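Local atomic coordinates of 2-hydroxyhepta-2,4-diene-1,7-dioate isomerase (PDB entry 4DBF), a protein that is a magnesium-binding member of the FAH family that probably acts as an oxaloacetate decarboxylase and may also have isomerase activity. Residues A[129-134]-A[170-175]; A[157-162]-A[198-203]; A[237-242]-A[252-257]. All coordinates share one frame; numbering follows the deposited sequence.

Contact 1: A[129-134]-A[170-175]; sequences FATKVE and SRDLQF
Arg-171 and Glu-134 form the salt bridge of this contact. Arg-171 NE gives its hydrogen to Glu-134 OE1 at 2.6 Å, and NH2 adds a weak bond to the same oxygen. OE1 lies in the guanidinium plane, but the donor sits above the carboxylate plane; the two planes are 87° apart. The arginine chain bends at its second torsion (chi2 -62°), which lays CG 3.4 Å from Lys-132 O and brings NE to Glu-134. NH1 is held by Gln-174 OE1, and NH2 also bridges to Glu-136, a ligand of the magnesium ion. Three residues thus hold the guanidinium.

Other hydrogen bonds tie the loop to the helix start. Ser-170 OG, anti to its own N (chi1 171°), donates to a lone pair of Thr-131 O at 2.8 Å. The same OG accepts from Leu-173 N as the N-cap. Arg-171 N donates to Lys-132 O at 2.8 Å.

Apolar contact is slight. Leu-173 CD1 meets Ala-130 CB at 4.0 Å and lies obliquely to the Phe-129 ring.

Val-133 and Ser-170 form an antiparallel non-hydrogen-bonded pair. The arrangement is an N-capped helix start at the end of a strand pair, in the second shell of the metal site.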
loop_
_atom_site.group_PDB
_atom_site.type_symbol
_atom_site.label_atom_id
_atom_site.label_comp_id
_atom_site.label_asym_id
_atom_site.label_seq_id
_atom_site.Cartn_x
_atom_site.Cartn_y
_atom_site.Cartn_z
ATOM N N PHE A 129 -19.099 4.878 -10.830
ATOM C CA PHE A 129 -18.724 6.173 -10.327
ATOM C C PHE A 129 -17.368 6.628 -10.789
ATOM O O PHE A 129 -16.934 7.688 -10.434
ATOM C CB PHE A 129 -18.763 6.195 -8.815
ATOM C CG PHE A 129 -17.895 5.185 -8.186
ATOM C CD1 PHE A 129 -16.606 5.482 -7.838
ATOM C CD2 PHE A 129 -18.360 3.928 -7.964
ATOM C CE1 PHE A 129 -15.802 4.543 -7.262
ATOM C CE2 PHE A 129 -17.565 2.981 -7.384
ATOM C CZ PHE A 129 -16.282 3.286 -7.043
ATOM N N ALA A 130 -16.702 5.784 -11.558
ATOM C CA ALA A 130 -15.371 6.063 -12.046
ATOM C C ALA A 130 -15.442 6.384 -13.511
ATOM O O ALA A 130 -15.693 5.526 -14.294
ATOM C CB ALA A 130 -14.439 4.877 -11.828
ATOM N N THR A 131 -15.210 7.630 -13.856
ATOM C CA THR A 131 -15.421 8.117 -15.191
ATOM C C THR A 131 -14.189 8.808 -15.724
ATOM O O THR A 131 -13.300 9.132 -14.998
ATOM C CB THR A 131 -16.636 9.068 -15.240
ATOM O OG1 THR A 131 -16.454 10.152 -14.353
ATOM C CG2 THR A 131 -17.875 8.360 -14.848
ATOM N N LYS A 132 -14.154 9.006 -17.015
ATOM C CA LYS A 132 -12.960 9.395 -17.702
ATOM C C LYS A 132 -11.734 8.563 -17.292
ATOM O O LYS A 132 -10.761 9.102 -16.878
ATOM C CB LYS A 132 -12.670 10.877 -17.576
ATOM C CG LYS A 132 -11.721 11.338 -18.646
ATOM C CD LYS A 132 -11.591 12.837 -18.709
ATOM C CE LYS A 132 -10.379 13.243 -19.492
ATOM N NZ LYS A 132 -10.193 14.694 -19.416
ATOM N N VAL A 133 -11.836 7.253 -17.450
ATOM C CA VAL A 133 -10.785 6.322 -17.096
ATOM C C VAL A 133 -9.781 6.143 -18.201
ATOM O O VAL A 133 -10.088 5.615 -19.234
ATOM C CB VAL A 133 -11.366 4.972 -16.717
ATOM C CG1 VAL A 133 -10.295 3.978 -16.406
ATOM C CG2 VAL A 133 -12.314 5.114 -15.579
ATOM N N GLU A 134 -8.577 6.608 -17.957
ATOM C CA GLU A 134 -7.493 6.522 -18.917
ATOM C C GLU A 134 -6.436 5.498 -18.514
ATOM O O GLU A 134 -6.287 5.193 -17.385
ATOM C CB GLU A 134 -6.834 7.889 -19.125
ATOM C CG GLU A 134 -7.799 8.948 -19.609
ATOM C CD GLU A 134 -7.170 10.275 -19.953
ATOM O OE1 GLU A 134 -6.049 10.541 -19.603
ATOM O OE2 GLU A 134 -7.830 11.047 -20.612
ATOM N N SER A 170 -8.891 7.035 -13.157
ATOM C CA SER A 170 -10.131 7.819 -13.412
ATOM C C SER A 170 -9.736 9.294 -13.308
ATOM O O SER A 170 -9.463 9.777 -12.199
ATOM C CB SER A 170 -11.183 7.528 -12.346
ATOM O OG SER A 170 -12.301 8.448 -12.466
ATOM N N ARG A 171 -9.664 10.005 -14.426
ATOM C CA ARG A 171 -9.270 11.435 -14.362
ATOM C C ARG A 171 -10.280 12.276 -13.604
ATOM O O ARG A 171 -9.934 13.256 -12.956
ATOM C CB ARG A 171 -9.132 12.019 -15.759
ATOM C CG ARG A 171 -8.144 11.293 -16.613
ATOM C CD ARG A 171 -6.679 11.336 -16.061
ATOM N NE ARG A 171 -5.765 10.766 -17.019
ATOM C CZ ARG A 171 -4.545 10.283 -16.718
ATOM N NH1 ARG A 171 -4.119 10.271 -15.472
ATOM N NH2 ARG A 171 -3.811 9.717 -17.649
ATOM N N ASP A 172 -11.550 11.906 -13.709
ATOM C CA ASP A 172 -12.590 12.613 -12.957
ATOM C C ASP A 172 -12.431 12.469 -11.464
ATOM O O ASP A 172 -12.651 13.449 -10.686
ATOM C CB ASP A 172 -14.007 12.122 -13.373
ATOM C CG ASP A 172 -14.419 12.602 -14.779
ATOM O OD1 ASP A 172 -13.733 13.481 -15.344
ATOM O OD2 ASP A 172 -15.386 12.009 -15.363
ATOM N N LEU A 173 -12.107 11.240 -10.997
ATOM C CA LEU A 173 -11.902 11.074 -9.543
ATOM C C LEU A 173 -10.617 11.755 -9.081
ATOM O O LEU A 173 -10.612 12.272 -7.922
ATOM C CB LEU A 173 -11.892 9.605 -9.095
ATOM C CG LEU A 173 -13.225 8.855 -9.296
ATOM C CD1 LEU A 173 -13.006 7.387 -9.003
ATOM C CD2 LEU A 173 -14.351 9.406 -8.410
ATOM N N GLN A 174 -9.581 11.764 -9.923
ATOM C CA GLN A 174 -8.348 12.441 -9.526
ATOM C C GLN A 174 -8.674 13.930 -9.183
ATOM O O GLN A 174 -8.240 14.473 -8.145
ATOM C CB GLN A 174 -7.341 12.448 -10.624
ATOM C CG GLN A 174 -6.564 11.200 -10.784
ATOM C CD GLN A 174 -5.505 11.334 -11.879
ATOM O OE1 GLN A 174 -5.661 10.883 -12.980
ATOM N NE2 GLN A 174 -4.405 11.976 -11.548
ATOM N N PHE A 175 -9.402 14.572 -10.098
ATOM C CA PHE A 175 -9.930 15.899 -9.819
ATOM C C PHE A 175 -10.874 15.999 -8.636
ATOM O O PHE A 175 -10.653 16.861 -7.808
ATOM C CB PHE A 175 -10.584 16.524 -11.080
ATOM C CG PHE A 175 -11.144 17.874 -10.813
ATOM C CD1 PHE A 175 -10.283 18.971 -10.639
ATOM C CD2 PHE A 175 -12.511 18.046 -10.653
ATOM C CE1 PHE A 175 -10.777 20.238 -10.361
ATOM C CE2 PHE A 175 -13.020 19.324 -10.359
ATOM C CZ PHE A 175 -12.130 20.398 -10.205
#

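Contact 2: A[157-162]-A[198-203]; sequences SVVLGF and TDINSI
Val-159 opens the contact through one methyl group. Its CG2 lies 4.1 Å from Ile-200 CG2. Val-159 also packs on Val-141 and on Ile-239 of helix 235-243, so it touches both the 3-10 segment 200-202 and that helix.

The CB of Leu-160 leads away from segment 198-203, yet one methyl still reaches Thr-198. Its CG is anti to the backbone N (chi1 176°), and CD1 comes within 4.2 Å of Thr-198 CG2. Leu-160 O lies 3.5 Å from Thr-198 CA, in a CA-H...O contact with an angle of 135° at the hydrogen. The polar end of Thr-198 is used by another partner: OG1 bonds to Met-21 O.

Leu-160 and Gly-161 both face Val-142, which makes a classic beta bulge in strand 159-170. The bulge lies where the chain leaving strand 190-197 turns into the 3-10 segment. Gly-161 CA is 4.0 Å from Thr-198 CA, so the backbones run close. Ile-200 CG2 also reaches Gly-161 CA.

Phe-162 points toward the second segment and buries more area against it than any other residue here. Ile-200 CG2 sits over one ring face, 3.8 Å from the centroid and 15° off the normal, offset toward the rim. This is a CH-pi contact, and the two side chains cross at about a right angle. Ile-203 comes to the ring edge instead, with CG1 in the ring plane and 3.8 Å from Phe-162 CD2. The short turn that presents both isoleucines is held by Asp-199 O, which accepts from Ser-202 N and Ser-202 OG. Leu-139 and Val-141 of strand 133-143 also touch the Phe-162 side chain.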
loop_
_atom_site.group_PDB
_atom_site.type_symbol
_atom_site.label_atom_id
_atom_site.label_comp_id
_atom_site.label_asym_id
_atom_site.label_seq_id
_atom_site.Cartn_x
_atom_site.Cartn_y
_atom_site.Cartn_z
ATOM N N SER A 157 21.743 -2.812 -8.386
ATOM C CA SER A 157 21.924 -3.867 -7.413
ATOM C C SER A 157 20.637 -4.316 -6.697
ATOM O O SER A 157 20.607 -5.349 -6.133
ATOM C CB SER A 157 22.945 -3.441 -6.400
ATOM O OG SER A 157 22.386 -2.550 -5.492
ATOM N N VAL A 158 19.591 -3.504 -6.757
ATOM C CA VAL A 158 18.343 -3.817 -6.080
ATOM C C VAL A 158 17.204 -4.220 -7.000
ATOM O O VAL A 158 16.166 -4.570 -6.525
ATOM C CB VAL A 158 17.842 -2.668 -5.191
ATOM C CG1 VAL A 158 18.815 -2.296 -4.117
ATOM C CG2 VAL A 158 17.413 -1.482 -5.999
ATOM N N VAL A 159 17.394 -4.135 -8.300
ATOM C CA VAL A 159 16.327 -4.525 -9.183
ATOM C C VAL A 159 16.424 -5.951 -9.745
ATOM O O VAL A 159 17.438 -6.372 -10.231
ATOM C CB VAL A 159 15.888 -3.461 -10.224
ATOM C CG1 VAL A 159 16.404 -2.068 -9.978
ATOM C CG2 VAL A 159 15.923 -3.932 -11.653
ATOM N N LEU A 160 15.322 -6.660 -9.632
ATOM C CA LEU A 160 15.184 -7.941 -10.229
ATOM C C LEU A 160 15.094 -7.820 -11.735
ATOM O O LEU A 160 15.751 -8.505 -12.420
ATOM C CB LEU A 160 13.959 -8.675 -9.700
ATOM C CG LEU A 160 13.650 -10.019 -10.316
ATOM C CD1 LEU A 160 14.738 -11.030 -10.143
ATOM C CD2 LEU A 160 12.303 -10.595 -9.958
ATOM N N GLY A 161 14.224 -6.961 -12.208
ATOM C CA GLY A 161 14.053 -6.794 -13.635
ATOM C C GLY A 161 12.970 -5.791 -13.957
ATOM O O GLY A 161 12.487 -5.047 -13.061
ATOM N N PHE A 162 12.598 -5.757 -15.233
ATOM C CA PHE A 162 11.676 -4.734 -15.708
ATOM C C PHE A 162 10.416 -5.454 -16.140
ATOM O O PHE A 162 10.502 -6.567 -16.615
ATOM C CB PHE A 162 12.238 -3.963 -16.942
ATOM C CG PHE A 162 13.292 -2.943 -16.576
ATOM C CD1 PHE A 162 13.240 -2.258 -15.369
ATOM C CD2 PHE A 162 14.349 -2.665 -17.445
ATOM C CE1 PHE A 162 14.262 -1.331 -15.007
ATOM C CE2 PHE A 162 15.334 -1.703 -17.101
ATOM C CZ PHE A 162 15.283 -1.060 -15.873
ATOM N N THR A 198 14.889 -9.773 -16.727
ATOM C CA THR A 198 15.967 -9.569 -15.729
ATOM C C THR A 198 17.292 -9.104 -16.437
ATOM O O THR A 198 18.200 -8.589 -15.796
ATOM C CB THR A 198 16.285 -10.825 -14.935
ATOM O OG1 THR A 198 16.943 -11.776 -15.800
ATOM C CG2 THR A 198 14.974 -11.440 -14.292
ATOM N N ASP A 199 17.376 -9.247 -17.748
ATOM C CA ASP A 199 18.579 -8.675 -18.471
ATOM C C ASP A 199 18.323 -7.176 -18.628
ATOM O O ASP A 199 17.904 -6.716 -19.660
ATOM C CB ASP A 199 18.782 -9.389 -19.825
ATOM C CG ASP A 199 20.024 -8.884 -20.620
ATOM O OD1 ASP A 199 20.816 -8.035 -20.121
ATOM O OD2 ASP A 199 20.133 -9.349 -21.776
ATOM N N ILE A 200 18.529 -6.408 -17.573
ATOM C CA ILE A 200 18.115 -5.001 -17.645
ATOM C C ILE A 200 18.988 -4.117 -18.552
ATOM O O ILE A 200 18.544 -3.053 -18.998
ATOM C CB ILE A 200 17.965 -4.363 -16.273
ATOM C CG1 ILE A 200 19.240 -4.557 -15.452
ATOM C CG2 ILE A 200 16.681 -4.897 -15.546
ATOM C CD1 ILE A 200 19.491 -3.349 -14.584
ATOM N N ASN A 201 20.216 -4.560 -18.817
ATOM C CA ASN A 201 21.054 -3.913 -19.844
ATOM C C ASN A 201 20.564 -4.025 -21.262
ATOM O O ASN A 201 20.935 -3.210 -22.108
ATOM C CB ASN A 201 22.487 -4.420 -19.758
ATOM C CG ASN A 201 23.304 -3.571 -18.859
ATOM O OD1 ASN A 201 24.340 -3.048 -19.275
ATOM N ND2 ASN A 201 22.806 -3.332 -17.646
ATOM N N SER A 202 19.750 -5.039 -21.540
ATOM C CA SER A 202 19.133 -5.182 -22.859
ATOM C C SER A 202 18.111 -4.055 -23.155
ATOM O O SER A 202 17.580 -3.983 -24.268
ATOM C CB SER A 202 18.480 -6.564 -23.024
ATOM O OG SER A 202 17.227 -6.639 -22.351
ATOM N N ILE A 203 17.871 -3.191 -22.166
ATOM C CA ILE A 203 16.863 -2.143 -22.250
ATOM C C ILE A 203 17.574 -0.816 -22.208
ATOM O O ILE A 203 18.232 -0.482 -21.227
ATOM C CB ILE A 203 15.817 -2.220 -21.070
ATOM C CG1 ILE A 203 15.073 -3.549 -21.059
ATOM C CG2 ILE A 203 14.895 -1.015 -21.070
ATOM C CD1 ILE A 203 14.416 -3.901 -22.373
#

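Contact 3: A[237-242]-A[252-257]; sequences EIIEFI and DVIATG
Ile-254 meets three isoleucines of helix 237-242. Its CG2 lies 3.8 Å from Ile-238 CG2, and the two side chains lie alongside one another, running opposite ways. Ile-242 comes tip to tip with it: Ile-242 CD1 is 3.8 Å from Ile-254 CG2. Ile-239 crosses at about a right angle, and its CG1 lies 3.8 Å from Ile-254 CD1. Ile-254 puts CG1 anti to its carbonyl carbon (chi1 -61°), with the chain running on extended (chi2 168°). That carries CD1 to the helix, where it lies near both Ile-239 and Ile-242. Thr-256 adds an apolar edge. Its CB is 3.9 Å from Ile-238 CD1, and its CG2 is near the same methyl.

The helix and the strand 253-255 run at 119° to each other, with their axes 10.6 Å apart. Ile-238 and Ile-242 are one helical turn apart, and both point toward the strand. They also pack on Ile-86 of strand 83-87. Strand 253-255 is flanked in the sheet by strand 133-143, through Val-141, and by strand 83-87, through Val-84. Thr-256 OG1 bonds to Leu-139 O, which probably helps to set the rotation that puts its methyl near Ile-238. Its side chain lies about 5 Å from that of Glu-138, a magnesium ligand, at the nearest atoms.

All five touching residues are buried, and every pairing is of carbon with carbon. The contact is therefore held by close packing and hydrophobic burial, while the hydroxyl of Thr-256 is satisfied by the neighbouring strand.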
loop_
_atom_site.group_PDB
_atom_site.type_symbol
_atom_site.label_atom_id
_atom_site.label_comp_id
_atom_site.label_asym_id
_atom_site.label_seq_id
_atom_site.Cartn_x
_atom_site.Cartn_y
_atom_site.Cartn_z
ATOM N N GLU A 237 17.744 7.906 -9.820
ATOM C CA GLU A 237 17.267 8.945 -8.934
ATOM C C GLU A 237 15.864 8.545 -8.369
ATOM O O GLU A 237 15.566 8.832 -7.220
ATOM C CB GLU A 237 17.132 10.284 -9.657
ATOM C CG GLU A 237 16.659 11.369 -8.754
ATOM C CD GLU A 237 16.484 12.741 -9.421
ATOM O OE1 GLU A 237 16.716 12.880 -10.653
ATOM O OE2 GLU A 237 16.079 13.665 -8.665
ATOM N N ILE A 238 15.033 7.915 -9.195
ATOM C CA ILE A 238 13.723 7.416 -8.673
ATOM C C ILE A 238 13.952 6.471 -7.476
ATOM O O ILE A 238 13.358 6.619 -6.407
ATOM C CB ILE A 238 12.980 6.665 -9.766
ATOM C CG1 ILE A 238 12.637 7.652 -10.904
ATOM C CG2 ILE A 238 11.637 6.062 -9.207
ATOM C CD1 ILE A 238 11.983 6.948 -12.144
ATOM N N ILE A 239 14.804 5.484 -7.647
ATOM C CA ILE A 239 15.085 4.536 -6.579
ATOM C C ILE A 239 15.672 5.163 -5.289
ATOM O O ILE A 239 15.282 4.832 -4.210
ATOM C CB ILE A 239 15.874 3.345 -7.111
ATOM C CG1 ILE A 239 14.962 2.462 -7.935
ATOM C CG2 ILE A 239 16.462 2.532 -6.005
ATOM C CD1 ILE A 239 15.606 1.804 -9.097
ATOM N N GLU A 240 16.565 6.112 -5.447
ATOM C CA GLU A 240 17.116 6.838 -4.329
ATOM C C GLU A 240 16.063 7.668 -3.589
ATOM O O GLU A 240 15.995 7.697 -2.378
ATOM C CB GLU A 240 18.183 7.749 -4.854
ATOM C CG GLU A 240 18.808 8.627 -3.839
ATOM C CD GLU A 240 19.870 9.491 -4.458
ATOM O OE1 GLU A 240 19.520 10.496 -5.023
ATOM O OE2 GLU A 240 21.034 9.139 -4.396
ATOM N N PHE A 241 15.244 8.344 -4.371
ATOM C CA PHE A 241 14.146 9.149 -3.863
ATOM C C PHE A 241 13.131 8.341 -3.038
ATOM O O PHE A 241 12.779 8.681 -1.979
ATOM C CB PHE A 241 13.473 9.807 -5.053
ATOM C CG PHE A 241 12.316 10.687 -4.708
ATOM C CD1 PHE A 241 12.515 11.906 -4.157
ATOM C CD2 PHE A 241 11.049 10.323 -5.018
ATOM C CE1 PHE A 241 11.467 12.721 -3.878
ATOM C CE2 PHE A 241 9.996 11.124 -4.731
ATOM C CZ PHE A 241 10.206 12.327 -4.169
ATOM N N ILE A 242 12.717 7.229 -3.576
ATOM C CA ILE A 242 11.783 6.369 -2.910
ATOM C C ILE A 242 12.395 5.762 -1.661
ATOM O O ILE A 242 11.861 5.908 -0.624
ATOM C CB ILE A 242 11.271 5.285 -3.851
ATOM C CG1 ILE A 242 10.501 5.904 -5.002
ATOM C CG2 ILE A 242 10.427 4.294 -3.107
ATOM C CD1 ILE A 242 10.031 4.892 -5.993
ATOM N N ASP A 252 8.167 -5.845 -4.671
ATOM C CA ASP A 252 7.568 -4.476 -4.734
ATOM C C ASP A 252 7.769 -3.890 -6.166
ATOM O O ASP A 252 8.783 -4.148 -6.834
ATOM C CB ASP A 252 8.217 -3.517 -3.747
ATOM C CG ASP A 252 7.637 -3.617 -2.343
ATOM O OD1 ASP A 252 6.662 -4.370 -2.143
ATOM O OD2 ASP A 252 8.160 -2.937 -1.474
ATOM N N VAL A 253 6.827 -3.064 -6.625
ATOM C CA VAL A 253 6.878 -2.653 -8.009
ATOM C C VAL A 253 6.961 -1.119 -8.061
ATOM O O VAL A 253 6.261 -0.444 -7.268
ATOM C CB VAL A 253 5.612 -3.157 -8.761
ATOM C CG1 VAL A 253 5.503 -2.397 -10.113
ATOM C CG2 VAL A 253 5.572 -4.760 -8.923
ATOM N N ILE A 254 7.810 -0.568 -8.951
ATOM C CA ILE A 254 7.835 0.913 -9.105
ATOM C C ILE A 254 7.323 1.229 -10.493
ATOM O O ILE A 254 7.847 0.723 -11.475
ATOM C CB ILE A 254 9.272 1.494 -8.892
ATOM C CG1 ILE A 254 9.762 1.183 -7.481
ATOM C CG2 ILE A 254 9.317 3.065 -9.190
ATOM C CD1 ILE A 254 11.306 1.500 -7.354
ATOM N N ALA A 255 6.325 2.121 -10.571
ATOM C CA ALA A 255 5.816 2.519 -11.861
ATOM C C ALA A 255 6.507 3.868 -12.167
ATOM O O ALA A 255 6.315 4.822 -11.404
ATOM C CB ALA A 255 4.304 2.743 -11.751
ATOM N N THR A 256 7.348 3.900 -13.191
ATOM C CA THR A 256 8.317 5.030 -13.392
ATOM C C THR A 256 7.746 6.234 -14.191
ATOM O O THR A 256 8.459 7.241 -14.452
ATOM C CB THR A 256 9.647 4.522 -14.037
ATOM O OG1 THR A 256 9.364 3.933 -15.315
ATOM C CG2 THR A 256 10.278 3.454 -13.113
ATOM N N GLY A 257 6.506 6.137 -14.646
ATOM C CA GLY A 257 5.803 7.324 -15.126
ATOM C C GLY A 257 5.357 7.243 -16.571
ATOM O O GLY A 257 5.597 6.232 -17.265
#

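All three contacts lie in the FAA hydrolase C-terminal region. Contacts 1 and 2 alternate along the chain, in the order 129-134, 157-162, 170-175, 198-203. Contact 3 follows both. Contacts 1 and 2 lie on opposite sides of the chain's centre, with their own centres about 33 Å apart. Contact 3 is about 24 Å from contact 1 and about 14 Å from contact 2, centre to centre. Contacts 2 and 3 touch: Val-159 CG1 is 4.1 Å from Ile-239 CD1. Strand 133-143 carries the magnesium ligands Glu-136 and Glu-138 and pairs with both 159-170 and 253-255. It thus joins the metal site to the strands on which contacts 2 and 3 are built.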